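Local coordinates for protein STN1 (PDB 3KEY) that helps regulate telomere length and protect chromosome ends, restraining telomerase loading through its interaction with CDC13, at residues K54-D57 / S58-K61. Residues are numbered along the deposited sequence; the frame is centred on the assembly and turned at random.
Sequences KSFD and SLEK
Glu60 OE2 is gripped by two groups of helix 31-47, a salt bridge from Arg34 and a hydrogen bond from Thr38, while across the first turn of its own helix it lies 3.6 Å from Phe56 CE2. The setting is an N-capped helix start, that of helix 56-73 in the first winged helix-turn-helix domain of the Stn1 C-terminal region. Glu60 CG stands anti to its carbonyl carbon (chi1 -70°), and the extended chain carries the carboxylate past the CD2-CE2 side of the Phe56 ring, the two planes 47° apart. Were an alanine here, Arg34 and Thr38 would probably lose this shared acceptor, and Phe56 CD2 and CE2 the carboxylate beside them. The cap itself is Ser55: with OG turned between the backbone N and the carbonyl carbon (chi1 65°), it accepts from Ser58 N at 3.1 Å, a side-chain acceptor for an amide of the first turn, as at a classical N-cap. The ladder of i to i+4 bonds then begins, Leu59 N to Ser55 O at 3.0 Å and Glu60 N to Phe56 O at 2.8 Å. Leu59 turns its side chain to Phe45 of helix 31-47, against which this turn packs. One turn on from Asp57, the extended Lys61 chain crosses the Asp57 side chain, and its NZ reaches Asp57 OD1 in a weak salt bridge of 3.4 Å, with Lys61 CE equally close to that oxygen.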
loop_
_atom_site.group_PDB
_atom_site.type_symbol
_atom_site.label_atom_id
_atom_site.label_comp_id
_atom_site.label_asym_id
_atom_site.label_seq_id
_atom_site.Cartn_x
_atom_site.Cartn_y
_atom_site.Cartn_z
ATOM N N LYS A 54 5.787 23.844 16.858
ATOM C CA LYS A 54 5.879 24.281 15.470
ATOM C C LYS A 54 4.485 24.614 14.959
ATOM O O LYS A 54 3.489 24.183 15.535
ATOM C CB LYS A 54 6.497 23.181 14.600
ATOM C CG LYS A 54 7.929 22.820 14.962
ATOM C CD LYS A 54 8.477 21.755 14.024
ATOM C CE LYS A 54 9.898 21.369 14.406
ATOM N NZ LYS A 54 10.472 20.361 13.468
ATOM N N SER A 55 4.418 25.384 13.880
ATOM C CA SER A 55 3.136 25.761 13.299
ATOM C C SER A 55 2.450 24.502 12.780
ATOM O O SER A 55 3.118 23.528 12.416
ATOM C CB SER A 55 3.348 26.751 12.151
ATOM O OG SER A 55 4.055 26.140 11.087
ATOM N N PHE A 56 1.123 24.517 12.743
ATOM C CA PHE A 56 0.386 23.352 12.269
ATOM C C PHE A 56 0.737 23.062 10.805
ATOM O O PHE A 56 0.861 21.905 10.399
ATOM C CB PHE A 56 -1.121 23.582 12.398
ATOM C CG PHE A 56 -1.929 22.318 12.348
ATOM C CD1 PHE A 56 -1.970 21.461 13.442
ATOM C CD2 PHE A 56 -2.649 21.983 11.208
ATOM C CE1 PHE A 56 -2.720 20.287 13.401
ATOM C CE2 PHE A 56 -3.404 20.812 11.155
ATOM C CZ PHE A 56 -3.439 19.963 12.256
ATOM N N ASP A 57 0.895 24.125 10.021
ATOM C CA ASP A 57 1.238 23.996 8.612
ATOM C C ASP A 57 2.568 23.262 8.495
ATOM O O ASP A 57 2.751 22.401 7.636
ATOM C CB ASP A 57 1.325 25.387 7.971
ATOM C CG ASP A 57 1.824 25.347 6.534
ATOM O OD1 ASP A 57 3.060 25.383 6.335
ATOM O OD2 ASP A 57 0.985 25.273 5.606
ATOM N N SER A 58 3.492 23.600 9.384
ATOM C CA SER A 58 4.792 22.965 9.384
ATOM C C SER A 58 4.612 21.479 9.726
ATOM O O SER A 58 5.253 20.607 9.131
ATOM C CB SER A 58 5.691 23.648 10.412
ATOM O OG SER A 58 7.051 23.541 10.040
ATOM N N LEU A 59 3.728 21.197 10.680
ATOM C CA LEU A 59 3.468 19.822 11.086
ATOM C C LEU A 59 2.834 19.017 9.953
ATOM O O LEU A 59 3.112 17.825 9.812
ATOM C CB LEU A 59 2.566 19.795 12.328
ATOM C CG LEU A 59 3.228 20.351 13.597
ATOM C CD1 LEU A 59 2.202 20.501 14.722
ATOM C CD2 LEU A 59 4.349 19.413 14.013
ATOM N N GLU A 60 1.986 19.666 9.153
ATOM C CA GLU A 60 1.326 19.011 8.021
ATOM C C GLU A 60 2.335 18.644 6.927
ATOM O O GLU A 60 2.286 17.549 6.356
ATOM C CB GLU A 60 0.246 19.919 7.417
ATOM C CG GLU A 60 -0.981 20.129 8.298
ATOM C CD GLU A 60 -2.012 21.028 7.645
ATOM O OE1 GLU A 60 -1.640 22.140 7.220
ATOM O OE2 GLU A 60 -3.196 20.632 7.554
ATOM N N LYS A 61 3.244 19.565 6.629
ATOM C CA LYS A 61 4.252 19.302 5.615
ATOM C C LYS A 61 5.175 18.179 6.079
ATOM O O LYS A 61 5.636 17.376 5.272
ATOM C CB LYS A 61 5.017 20.587 5.302
ATOM C CG LYS A 61 4.147 21.563 4.522
ATOM C CD LYS A 61 4.789 22.914 4.303
ATOM C CE LYS A 61 3.868 23.794 3.455
ATOM N NZ LYS A 61 4.445 25.148 3.221
#